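Local structure of putative surface-anchored fimbrial subunit (Corynebacterium diphtheriae, 3HTL) at residues T327-R332 with V395-A400; T217-Q222 with L232-A237; A143-V148 with A172-E177; S6-A11 with V88-N93. The protein probably forms the shaft of a surface pilus as its major, repeating pilin subunit, and binds calcium. All coordinates share one frame; numbering follows the deposited sequence.

Interaction 1: residues T327-R332 with V395-A400. With NA (sodium ion), chain C.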
loop_
_atom_site.group_PDB
_atom_site.type_symbol
_atom_site.label_atom_id
_atom_site.label_comp_id
_atom_site.label_asym_id
_atom_site.label_seq_id
_atom_site.Cartn_x
_atom_site.Cartn_y
_atom_site.Cartn_z
ATOM N N THR A 327 37.213 -20.852 2.326
ATOM C CA THR A 327 36.166 -20.248 3.120
ATOM C C THR A 327 36.398 -18.731 3.145
ATOM O O THR A 327 37.525 -18.259 3.281
ATOM C CB THR A 327 36.161 -20.825 4.563
ATOM O OG1 THR A 327 36.024 -22.252 4.505
ATOM C CG2 THR A 327 35.020 -20.256 5.393
ATOM N N PHE A 328 35.313 -17.992 2.953
ATOM C CA PHE A 328 35.310 -16.546 3.007
ATOM C C PHE A 328 34.283 -15.979 3.993
ATOM O O PHE A 328 33.228 -16.585 4.306
ATOM C CB PHE A 328 35.005 -15.970 1.635
ATOM C CG PHE A 328 35.989 -16.354 0.602
ATOM C CD1 PHE A 328 37.027 -15.510 0.282
ATOM C CD2 PHE A 328 35.866 -17.568 -0.074
ATOM C CE1 PHE A 328 37.924 -15.846 -0.671
ATOM C CE2 PHE A 328 36.788 -17.915 -1.031
ATOM C CZ PHE A 328 37.814 -17.063 -1.329
ATOM N N GLN A 329 34.616 -14.789 4.472
ATOM C CA GLN A 329 33.684 -13.971 5.231
ATOM C C GLN A 329 33.489 -12.656 4.530
ATOM O O GLN A 329 34.415 -12.133 3.920
ATOM C CB GLN A 329 34.199 -13.790 6.661
ATOM C CG GLN A 329 34.007 -15.086 7.442
ATOM C CD GLN A 329 34.190 -14.955 8.938
ATOM O OE1 GLN A 329 35.241 -14.521 9.419
ATOM N NE2 GLN A 329 33.189 -15.403 9.683
ATOM N N LEU A 330 32.264 -12.136 4.603
ATOM C CA LEU A 330 31.914 -10.874 3.989
ATOM C C LEU A 330 32.043 -9.740 5.019
ATOM O O LEU A 330 31.561 -9.864 6.128
ATOM C CB LEU A 330 30.486 -10.942 3.460
ATOM C CG LEU A 330 29.991 -9.726 2.648
ATOM C CD1 LEU A 330 30.771 -9.545 1.385
ATOM C CD2 LEU A 330 28.485 -9.900 2.368
ATOM N N HIS A 331 32.655 -8.645 4.604
ATOM C CA HIS A 331 33.002 -7.548 5.500
ATOM C C HIS A 331 32.740 -6.205 4.785
ATOM O O HIS A 331 32.395 -6.163 3.589
ATOM C CB HIS A 331 34.482 -7.678 5.903
ATOM C CG HIS A 331 34.731 -8.619 7.041
ATOM N ND1 HIS A 331 34.496 -8.275 8.360
ATOM C CD2 HIS A 331 35.225 -9.886 7.066
ATOM C CE1 HIS A 331 34.816 -9.288 9.145
ATOM N NE2 HIS A 331 35.256 -10.284 8.385
ATOM N N ARG A 332 32.828 -5.111 5.536
ATOM C CA ARG A 332 32.936 -3.779 4.957
ATOM C C ARG A 332 34.375 -3.276 5.076
ATOM O O ARG A 332 35.028 -3.514 6.088
ATOM C CB ARG A 332 32.004 -2.786 5.643
ATOM C CG ARG A 332 30.517 -3.108 5.516
ATOM C CD ARG A 332 30.012 -2.863 4.117
ATOM N NE ARG A 332 30.014 -1.454 3.755
ATOM C CZ ARG A 332 29.549 -0.966 2.610
ATOM N NH1 ARG A 332 29.026 -1.783 1.706
ATOM N NH2 ARG A 332 29.622 0.345 2.355
ATOM N N VAL A 395 37.077 -11.635 2.988
ATOM C CA VAL A 395 38.287 -12.073 3.664
ATOM C C VAL A 395 38.363 -13.586 3.575
ATOM O O VAL A 395 37.426 -14.272 3.961
ATOM C CB VAL A 395 38.266 -11.634 5.135
ATOM C CG1 VAL A 395 39.385 -12.335 5.941
ATOM C CG2 VAL A 395 38.423 -10.122 5.226
ATOM N N GLU A 396 39.482 -14.101 3.075
ATOM C CA GLU A 396 39.647 -15.553 2.942
ATOM C C GLU A 396 40.179 -16.076 4.248
ATOM O O GLU A 396 41.268 -15.676 4.670
ATOM C CB GLU A 396 40.609 -15.905 1.809
ATOM C CG GLU A 396 40.692 -17.412 1.569
ATOM C CD GLU A 396 41.571 -17.777 0.386
ATOM O OE1 GLU A 396 42.712 -17.283 0.277
ATOM O OE2 GLU A 396 41.124 -18.615 -0.421
ATOM N N THR A 397 39.405 -16.930 4.898
ATOM C CA THR A 397 39.741 -17.432 6.231
ATOM C C THR A 397 40.373 -18.820 6.227
ATOM O O THR A 397 41.041 -19.195 7.181
ATOM C CB THR A 397 38.530 -17.470 7.152
ATOM O OG1 THR A 397 37.487 -18.296 6.597
ATOM C CG2 THR A 397 38.014 -16.057 7.423
ATOM N N ALA A 398 40.144 -19.563 5.156
ATOM C CA ALA A 398 40.731 -20.888 5.001
ATOM C C ALA A 398 40.886 -21.169 3.521
ATOM O O ALA A 398 40.202 -20.561 2.681
ATOM C CB ALA A 398 39.860 -21.902 5.645
ATOM N N THR A 399 41.801 -22.073 3.197
ATOM C CA THR A 399 42.080 -22.418 1.816
ATOM C C THR A 399 42.474 -23.901 1.746
ATOM O O THR A 399 42.247 -24.602 2.695
ATOM C CB THR A 399 43.108 -21.493 1.199
ATOM O OG1 THR A 399 43.230 -21.770 -0.204
ATOM C CG2 THR A 399 44.502 -21.612 1.883
ATOM N N ALA A 400 42.991 -24.363 0.619
ATOM C CA ALA A 400 43.313 -25.785 0.472
ATOM C C ALA A 400 44.740 -26.019 0.998
ATOM O O ALA A 400 45.513 -25.067 1.144
ATOM C CB ALA A 400 43.180 -26.206 -0.957
HETATM NA NA NA C . 44.502 -19.618 -1.141
#
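Phe328 and Glu396 face each other at a non-hydrogen-bonded position of an antiparallel strand pair, the ring set obliquely across the glutamate stem. CE1 of Phe328 is 3.7 Å from CB of Glu396, and CZ is 3.8 Å from OE2 of Glu396, with ring and carboxylate planes 23° apart. Glu396 reaches that far because CG stands opposite the backbone N (chi1 -175°) and the chain stays extended; its OE1 accepts the N-H of Leu406. On the face that carries Gln329, its OE1 end is crossed at about a right angle by CG2 of Thr397, 3.7 Å away, while NE2 of Gln329 bonds to the carbonyl of Gln352. Val395 CG2 meets His331 CD2 at 3.7 Å. A classic beta bulge sets Thr397 and Ala398 both against Thr327, whose O takes the N-H of Thr397 at 2.8 Å and that of Ala398 only weakly. Just past the strand, Thr399 OG1 binds a sodium ion at 2.7 Å, together with Asn432 OD1 and Glu404 O. The pair forms the middle of a four-stranded sheet flanked by strands 354-355 and 410-412; Phe328 and Leu330 pack against strands 302-315 and 361-375 respectively.

Interaction 2: residues T217-Q222 with L232-A237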
loop_
_atom_site.group_PDB
_atom_site.type_symbol
_atom_site.label_atom_id
_atom_site.label_comp_id
_atom_site.label_asym_id
_atom_site.label_seq_id
_atom_site.Cartn_x
_atom_site.Cartn_y
_atom_site.Cartn_z
ATOM N N THR A 217 -10.371 -2.753 22.012
ATOM C CA THR A 217 -11.723 -3.111 21.594
ATOM C C THR A 217 -12.103 -2.469 20.249
ATOM O O THR A 217 -12.811 -3.072 19.456
ATOM C CB THR A 217 -12.769 -2.728 22.664
ATOM O OG1 THR A 217 -12.637 -1.332 22.997
ATOM C CG2 THR A 217 -12.569 -3.565 23.917
ATOM N N ASP A 218 -11.608 -1.261 19.999
ATOM C CA ASP A 218 -11.989 -0.489 18.815
ATOM C C ASP A 218 -11.204 -0.852 17.537
ATOM O O ASP A 218 -11.706 -0.644 16.436
ATOM C CB ASP A 218 -11.837 0.997 19.108
ATOM C CG ASP A 218 -12.823 1.480 20.176
ATOM O OD1 ASP A 218 -13.531 0.615 20.743
ATOM O OD2 ASP A 218 -12.902 2.711 20.427
ATOM N N VAL A 219 -10.010 -1.410 17.699
ATOM C CA VAL A 219 -9.100 -1.698 16.584
ATOM C C VAL A 219 -8.984 -3.207 16.402
ATOM O O VAL A 219 -8.672 -3.927 17.349
ATOM C CB VAL A 219 -7.726 -1.057 16.862
ATOM C CG1 VAL A 219 -6.748 -1.247 15.687
ATOM C CG2 VAL A 219 -7.916 0.409 17.157
ATOM N N SER A 220 -9.285 -3.682 15.201
ATOM C CA SER A 220 -9.224 -5.102 14.846
ATOM C C SER A 220 -7.975 -5.285 13.996
ATOM O O SER A 220 -7.910 -4.725 12.920
ATOM C CB SER A 220 -10.475 -5.496 14.062
ATOM O OG SER A 220 -10.445 -6.856 13.620
ATOM N N VAL A 221 -6.992 -6.036 14.494
ATOM C CA VAL A 221 -5.742 -6.307 13.779
ATOM C C VAL A 221 -5.833 -7.764 13.321
ATOM O O VAL A 221 -5.958 -8.662 14.146
ATOM C CB VAL A 221 -4.520 -6.097 14.679
ATOM C CG1 VAL A 221 -3.219 -6.367 13.906
ATOM C CG2 VAL A 221 -4.517 -4.679 15.261
ATOM N N GLN A 222 -5.814 -7.987 12.011
ATOM C CA GLN A 222 -5.997 -9.312 11.427
ATOM C C GLN A 222 -4.908 -9.564 10.395
ATOM O O GLN A 222 -4.418 -8.627 9.780
ATOM C CB GLN A 222 -7.288 -9.388 10.648
ATOM C CG GLN A 222 -8.577 -9.388 11.399
ATOM C CD GLN A 222 -9.723 -9.293 10.398
ATOM O OE1 GLN A 222 -10.346 -8.233 10.253
ATOM N NE2 GLN A 222 -9.947 -10.384 9.634
ATOM N N LEU A 232 -1.989 -7.869 6.090
ATOM C CA LEU A 232 -2.187 -7.331 7.412
ATOM C C LEU A 232 -3.272 -6.270 7.262
ATOM O O LEU A 232 -3.161 -5.370 6.420
ATOM C CB LEU A 232 -0.910 -6.722 7.946
ATOM C CG LEU A 232 -1.024 -5.930 9.260
ATOM C CD1 LEU A 232 -1.625 -6.777 10.410
ATOM C CD2 LEU A 232 0.340 -5.395 9.649
ATOM N N SER A 233 -4.312 -6.393 8.085
ATOM C CA SER A 233 -5.442 -5.470 8.105
ATOM C C SER A 233 -5.633 -4.837 9.490
ATOM O O SER A 233 -5.649 -5.546 10.511
ATOM C CB SER A 233 -6.697 -6.246 7.766
ATOM O OG SER A 233 -7.812 -5.384 7.618
ATOM N N VAL A 234 -5.775 -3.514 9.515
ATOM C CA VAL A 234 -6.127 -2.776 10.753
ATOM C C VAL A 234 -7.423 -2.013 10.490
ATOM O O VAL A 234 -7.490 -1.237 9.549
ATOM C CB VAL A 234 -5.020 -1.824 11.159
ATOM C CG1 VAL A 234 -5.476 -0.927 12.309
ATOM C CG2 VAL A 234 -3.736 -2.597 11.497
ATOM N N GLN A 235 -8.475 -2.264 11.290
ATOM C CA GLN A 235 -9.776 -1.666 11.062
ATOM C C GLN A 235 -10.230 -0.945 12.320
ATOM O O GLN A 235 -10.097 -1.482 13.433
ATOM C CB GLN A 235 -10.875 -2.689 10.770
ATOM C CG GLN A 235 -10.786 -3.439 9.510
ATOM C CD GLN A 235 -12.141 -3.902 9.034
ATOM O OE1 GLN A 235 -13.088 -4.101 9.829
ATOM N NE2 GLN A 235 -12.259 -4.050 7.733
ATOM N N LEU A 236 -10.750 0.259 12.136
ATOM C CA LEU A 236 -11.276 1.036 13.250
ATOM C C LEU A 236 -12.775 0.812 13.381
ATOM O O LEU A 236 -13.501 0.948 12.422
ATOM C CB LEU A 236 -10.989 2.522 13.052
ATOM C CG LEU A 236 -9.641 3.045 13.511
ATOM C CD1 LEU A 236 -8.556 2.140 13.136
ATOM C CD2 LEU A 236 -9.378 4.472 12.974
ATOM N N ALA A 237 -13.227 0.521 14.595
ATOM C CA ALA A 237 -14.668 0.402 14.864
ATOM C C ALA A 237 -15.009 1.049 16.224
ATOM O O ALA A 237 -14.181 1.756 16.798
ATOM C CB ALA A 237 -15.079 -1.056 14.828
HETATM O O HOH W 1 -8.786 -5.994 10.478
#
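Val219 and Val234 make the tightest apolar contact between the two strands, CG1 of Val219 lying 3.6 Å from CG1 of Val234. In both residues that methyl stands opposite the backbone N (chi1 -176° and 172°), which brings the two branches together diagonally, Val234 lying two residues from Leu236, the direct partner of Val219. The next diagonal repeats the pattern with longer reach: CG1 of Val221 is 3.9 Å from CD1 of Leu232, and the same CD1 packs 3.4 Å from the carbonyl O of Gln222. Leu232 and Val234 carry this apolar face on to Phe256 and Val254 of strand 251-259.

Beneath the side chains, the backbones of Ser220 and Gln235 exchange two hydrogen bonds, as do those of Gln222 and Ser233. The ladder ends just beyond Leu236 at a fifth bond of 2.7 Å, from Ala237 N to Asp218 O. Asp218 CB lies 3.4 Å from Ala237 O, and OD2 of Asp218 is hydrogen-bonded to Thr240 OG1.

The opposite face is polar. Here a water lies 2.9 Å from Ser220 O, 2.7 Å from Gln222 OE1 and 3.1 Å from Ser233 OG, so the long glutamine side chain is joined through it to both strands. Strands 219-226 and 229-236 follow one another directly in the chain: this is an antiparallel beta hairpin with one face of valine and leucine and one of serine and glutamine. Strand 229-236 pairs on its far side with 188-192; both strands of the hairpin lie in the Cna-B-like region.

Interaction 3: residues A143-V148 with A172-E177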
loop_
_atom_site.group_PDB
_atom_site.type_symbol
_atom_site.label_atom_id
_atom_site.label_comp_id
_atom_site.label_asym_id
_atom_site.label_seq_id
_atom_site.Cartn_x
_atom_site.Cartn_y
_atom_site.Cartn_z
ATOM N N ALA A 143 -11.707 13.959 -0.488
ATOM C CA ALA A 143 -10.535 13.239 -0.902
ATOM C C ALA A 143 -9.798 12.601 0.281
ATOM O O ALA A 143 -9.790 13.147 1.392
ATOM C CB ALA A 143 -9.595 14.227 -1.604
ATOM N N LEU A 144 -9.157 11.466 0.013
ATOM C CA LEU A 144 -8.190 10.838 0.932
ATOM C C LEU A 144 -6.768 11.130 0.453
ATOM O O LEU A 144 -6.460 10.973 -0.762
ATOM C CB LEU A 144 -8.399 9.326 0.968
ATOM C CG LEU A 144 -9.648 8.869 1.713
ATOM C CD1 LEU A 144 -10.056 7.463 1.299
ATOM C CD2 LEU A 144 -9.398 8.925 3.204
ATOM N N SER A 145 -5.903 11.537 1.366
ATOM C CA SER A 145 -4.483 11.750 1.020
ATOM C C SER A 145 -3.758 10.403 0.894
ATOM O O SER A 145 -4.112 9.405 1.545
ATOM C CB SER A 145 -3.780 12.607 2.066
ATOM O OG SER A 145 -4.403 13.856 2.178
ATOM N N GLU A 146 -2.752 10.375 0.029
ATOM C CA GLU A 146 -1.931 9.197 -0.127
ATOM C C GLU A 146 -1.112 8.934 1.147
ATOM O O GLU A 146 -0.279 9.748 1.537
ATOM C CB GLU A 146 -0.994 9.359 -1.336
ATOM C CG GLU A 146 0.142 8.338 -1.410
ATOM C CD GLU A 146 1.108 8.648 -2.547
ATOM O OE1 GLU A 146 2.117 9.314 -2.280
ATOM O OE2 GLU A 146 0.808 8.268 -3.694
ATOM N N PRO A 147 -1.342 7.781 1.802
ATOM C CA PRO A 147 -0.527 7.447 2.979
ATOM C C PRO A 147 0.956 7.358 2.658
ATOM O O PRO A 147 1.334 7.029 1.511
ATOM C CB PRO A 147 -1.012 6.038 3.375
ATOM C CG PRO A 147 -2.372 5.877 2.706
ATOM C CD PRO A 147 -2.354 6.762 1.496
ATOM N N VAL A 148 1.786 7.649 3.639
ATOM C CA VAL A 148 3.235 7.645 3.448
ATOM C C VAL A 148 3.803 6.381 4.109
ATOM O O VAL A 148 3.678 6.208 5.316
ATOM C CB VAL A 148 3.897 8.892 4.029
ATOM C CG1 VAL A 148 5.399 8.805 3.912
ATOM C CG2 VAL A 148 3.336 10.195 3.379
ATOM N N ALA A 172 1.793 5.929 7.515
ATOM C CA ALA A 172 1.193 7.115 8.120
ATOM C C ALA A 172 0.066 7.604 7.212
ATOM O O ALA A 172 0.338 8.023 6.080
ATOM C CB ALA A 172 2.239 8.224 8.293
ATOM N N THR A 173 -1.155 7.571 7.725
ATOM C CA THR A 173 -2.370 7.949 7.002
ATOM C C THR A 173 -3.033 9.170 7.637
ATOM O O THR A 173 -3.347 9.170 8.835
ATOM C CB THR A 173 -3.370 6.781 7.013
ATOM O OG1 THR A 173 -2.785 5.648 6.332
ATOM C CG2 THR A 173 -4.697 7.150 6.371
ATOM N N LYS A 174 -3.305 10.187 6.838
ATOM C CA LYS A 174 -4.007 11.385 7.323
ATOM C C LYS A 174 -5.502 11.172 7.376
ATOM O O LYS A 174 -6.109 10.643 6.449
ATOM C CB LYS A 174 -3.658 12.610 6.486
ATOM C CG LYS A 174 -2.275 13.061 6.726
ATOM C CD LYS A 174 -1.912 14.245 5.877
ATOM C CE LYS A 174 -0.472 14.748 6.185
ATOM N NZ LYS A 174 -0.060 14.855 7.628
ATOM N N ILE A 175 -6.112 11.551 8.501
ATOM C CA ILE A 175 -7.554 11.498 8.614
ATOM C C ILE A 175 -8.131 12.742 7.935
ATOM O O ILE A 175 -7.809 13.857 8.341
ATOM C CB ILE A 175 -8.034 11.490 10.083
ATOM C CG1 ILE A 175 -7.369 10.363 10.883
ATOM C CG2 ILE A 175 -9.547 11.409 10.097
ATOM C CD1 ILE A 175 -7.497 8.950 10.263
ATOM N N PRO A 176 -8.972 12.569 6.896
ATOM C CA PRO A 176 -9.493 13.767 6.229
ATOM C C PRO A 176 -10.593 14.458 7.028
ATOM O O PRO A 176 -11.280 13.814 7.841
ATOM C CB PRO A 176 -10.069 13.215 4.933
ATOM C CG PRO A 176 -10.548 11.853 5.283
ATOM C CD PRO A 176 -9.605 11.347 6.383
ATOM N N GLU A 177 -10.773 15.752 6.784
ATOM C CA GLU A 177 -11.936 16.453 7.285
ATOM C C GLU A 177 -13.142 16.043 6.438
ATOM O O GLU A 177 -13.094 16.096 5.214
ATOM C CB GLU A 177 -11.739 17.981 7.283
ATOM C CG GLU A 177 -12.996 18.710 7.810
ATOM C CD GLU A 177 -12.860 20.236 7.970
ATOM O OE1 GLU A 177 -11.812 20.807 7.610
ATOM O OE2 GLU A 177 -13.847 20.847 8.453
HETATM O O HOH W 2 -2.755 10.031 4.193
HETATM O O HOH W 3 -6.782 11.734 4.029
#
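Val148 and Ala172 bridge strand 148-152, outermost in its sheet within this chain, and its neighbour 166-174; from there the loop leading back to strand 131-143 runs antiparallel to residues 172-177 without regular pairing. The bridge is a hydrogen-bonded one: Val148 N to Ala172 O and Ala172 N to Val148 O are both 2.9 Å, with the donors tilted by 22° and 29° from the carbonyl planes. Next to it, Pro147 and Thr173 lie side by side and point the same way. OG1 of Thr173, placed opposite the carbonyl carbon by a chi1 of -62°, comes 3.5 Å from CB of Pro147, and both residues rest on Val275 of strand 268-276.

Beyond this point the backbones draw apart and water takes over. One molecule accepts the N-H of Lys174 at 2.7 Å and gives a weak bond to Ser145 O; a second accepts from Ser145 N at 2.8 Å and donates to Lys174 O at 2.7 Å. Lys174 itself leads off to a salt bridge with Glu251. At the far end, CD2 of Leu144 sits obliquely against the Pro176 ring, 3.8 Å from CG, and CB of Pro176 approaches the carbonyl of Ala143.

Direct backbone bonds are thus confined to the Val148 end, while Leu144 and Pro176 pack at the other. In between, Ser145 and Lys174 have their N-H and C=O groups linked through solvent, so the loop keeps its antiparallel course along the strand although the gap is too wide for direct bonds.

Interaction 4: residues S6-A11 with V88-N93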
loop_
_atom_site.group_PDB
_atom_site.type_symbol
_atom_site.label_atom_id
_atom_site.label_comp_id
_atom_site.label_asym_id
_atom_site.label_seq_id
_atom_site.Cartn_x
_atom_site.Cartn_y
_atom_site.Cartn_z
ATOM N N SER A 6 -33.540 13.408 -17.784
ATOM C CA SER A 6 -32.151 12.998 -17.534
ATOM C C SER A 6 -31.682 13.540 -16.194
ATOM O O SER A 6 -32.174 14.557 -15.731
ATOM C CB SER A 6 -31.240 13.403 -18.694
ATOM O OG SER A 6 -30.980 14.801 -18.753
ATOM N N ILE A 7 -30.766 12.815 -15.540
ATOM C CA ILE A 7 -30.142 13.276 -14.300
ATOM C C ILE A 7 -28.631 13.304 -14.550
ATOM O O ILE A 7 -28.040 12.271 -14.835
ATOM C CB ILE A 7 -30.498 12.373 -13.106
ATOM C CG1 ILE A 7 -31.972 12.576 -12.690
ATOM C CG2 ILE A 7 -29.589 12.650 -11.898
ATOM C CD1 ILE A 7 -32.497 11.445 -11.809
ATOM N N ALA A 8 -28.047 14.499 -14.526
ATOM C CA ALA A 8 -26.584 14.680 -14.612
ATOM C C ALA A 8 -25.995 14.867 -13.222
ATOM O O ALA A 8 -26.330 15.844 -12.511
ATOM C CB ALA A 8 -26.257 15.881 -15.514
ATOM N N VAL A 9 -25.100 13.946 -12.830
ATOM C CA VAL A 9 -24.505 13.943 -11.491
ATOM C C VAL A 9 -23.091 14.500 -11.610
ATOM O O VAL A 9 -22.272 13.940 -12.328
ATOM C CB VAL A 9 -24.452 12.532 -10.866
ATOM C CG1 VAL A 9 -23.875 12.625 -9.446
ATOM C CG2 VAL A 9 -25.861 11.893 -10.811
ATOM N N HIS A 10 -22.852 15.634 -10.955
ATOM C CA HIS A 10 -21.526 16.290 -10.889
ATOM C C HIS A 10 -20.922 16.002 -9.521
ATOM O O HIS A 10 -21.452 16.458 -8.490
ATOM C CB HIS A 10 -21.666 17.798 -11.069
ATOM C CG HIS A 10 -22.416 18.197 -12.289
ATOM N ND1 HIS A 10 -21.819 18.307 -13.530
ATOM C CD2 HIS A 10 -23.730 18.460 -12.480
ATOM C CE1 HIS A 10 -22.736 18.636 -14.426
ATOM N NE2 HIS A 10 -23.898 18.750 -13.809
ATOM N N ALA A 11 -19.815 15.253 -9.505
ATOM C CA ALA A 11 -19.172 14.833 -8.273
ATOM C C ALA A 11 -18.205 15.905 -7.805
ATOM O O ALA A 11 -17.103 16.024 -8.340
ATOM C CB ALA A 11 -18.446 13.537 -8.489
ATOM N N VAL A 88 -18.949 14.847 -14.831
ATOM C CA VAL A 88 -20.378 14.509 -14.825
ATOM C C VAL A 88 -20.692 13.062 -15.202
ATOM O O VAL A 88 -20.056 12.511 -16.090
ATOM C CB VAL A 88 -21.164 15.437 -15.780
ATOM C CG1 VAL A 88 -20.701 15.290 -17.247
ATOM C CG2 VAL A 88 -22.654 15.163 -15.679
ATOM N N ALA A 89 -21.642 12.452 -14.482
ATOM C CA ALA A 89 -22.220 11.161 -14.859
ATOM C C ALA A 89 -23.660 11.410 -15.255
ATOM O O ALA A 89 -24.496 11.731 -14.395
ATOM C CB ALA A 89 -22.173 10.180 -13.709
ATOM N N LYS A 90 -23.942 11.261 -16.545
ATOM C CA LYS A 90 -25.269 11.565 -17.088
ATOM C C LYS A 90 -26.119 10.326 -17.375
ATOM O O LYS A 90 -25.762 9.475 -18.198
ATOM C CB LYS A 90 -25.169 12.432 -18.336
ATOM C CG LYS A 90 -26.498 13.102 -18.649
ATOM C CD LYS A 90 -26.473 13.933 -19.909
ATOM C CE LYS A 90 -27.907 14.204 -20.375
ATOM N NZ LYS A 90 -28.028 15.410 -21.202
ATOM N N PHE A 91 -27.249 10.242 -16.687
ATOM C CA PHE A 91 -28.199 9.149 -16.856
ATOM C C PHE A 91 -29.365 9.703 -17.684
ATOM O O PHE A 91 -30.175 10.480 -17.162
ATOM C CB PHE A 91 -28.713 8.668 -15.495
ATOM C CG PHE A 91 -27.636 8.116 -14.593
ATOM C CD1 PHE A 91 -27.316 6.768 -14.618
ATOM C CD2 PHE A 91 -26.960 8.944 -13.719
ATOM C CE1 PHE A 91 -26.331 6.263 -13.793
ATOM C CE2 PHE A 91 -25.977 8.447 -12.894
ATOM C CZ PHE A 91 -25.659 7.103 -12.941
ATOM N N ASP A 92 -29.415 9.306 -18.957
ATOM C CA ASP A 92 -30.349 9.843 -19.953
ATOM C C ASP A 92 -31.550 8.905 -20.207
ATOM O O ASP A 92 -31.618 7.767 -19.704
ATOM C CB ASP A 92 -29.595 10.091 -21.281
ATOM C CG ASP A 92 -30.176 11.251 -22.106
ATOM O OD1 ASP A 92 -31.378 11.597 -21.943
ATOM O OD2 ASP A 92 -29.417 11.824 -22.936
ATOM N N ASN A 93 -32.507 9.411 -20.976
ATOM C CA ASN A 93 -33.664 8.643 -21.380
ATOM C C ASN A 93 -34.334 7.974 -20.182
ATOM O O ASN A 93 -34.559 6.770 -20.180
ATOM C CB ASN A 93 -33.257 7.607 -22.455
ATOM C CG ASN A 93 -34.418 7.209 -23.350
ATOM O OD1 ASN A 93 -35.335 7.996 -23.570
ATOM N ND2 ASN A 93 -34.380 5.982 -23.877
#
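Phe91 leans on Ile7 and Val9 across an antiparallel strand pair of the N-terminal pilin domain, a beta-rich fold of the transthyretin clan. Its CB lies 3.7 Å from the carbonyl O of Ile7. With CG opposite the carbonyl carbon (chi1 -62°), the ring then swings along the neighbouring strand: CG is 4.2 Å from the same Ile7 O, CD2 is 3.7 Å from it with the oxygen at the ring edge and in plane, and CE2 reaches the methyl CG2 of Val9 at 4.0 Å. Ile7 O is also the acceptor for the N-H of Phe91, so backbone and ring edge of one residue share one oxygen. Two backbone hydrogen bonds join Ile7 with Phe91 and two join Val9 with Ala89. Ile7 and Phe91 continue to Leu41 of strand 38-44.

The other face carries Ala8, His10, Val88 and Lys90. The extended Lys90 brings CE within 3.5 Å of Ser6 OG, a hydroxyl that bonds to Asp134. Val88 lies alongside His10, whose NE2 is hydrogen-bonded to ND1 of His136. CG2 of Val88 sits over one face of the His10 ring as a CH-pi contact, 4.1 Å from the centroid and 29° off the normal.

From the N terminus, interaction 4 comes first, closing a loop of 76 residues within the N-terminal domain. Interaction 3 then sets the chain after strand 131-143 alongside the end of strand 166-174; further on, after three intervening strands, interaction 2 closes a hairpin. Interaction 1 comes last. All four are in series; none nests in or crosses another. Interactions 2 and 3 are neighbours, their centres about 17 Å apart, whereas interactions 1 and 4 lie on opposite sides of the chain's centre, about 72 Å between centres. They join strands 5-13 and 88-94, the linking loop 143-147 to strand 166-174, strands 219-226 and 229-236, and strands 327-333 and 391-398 near the C-terminal end.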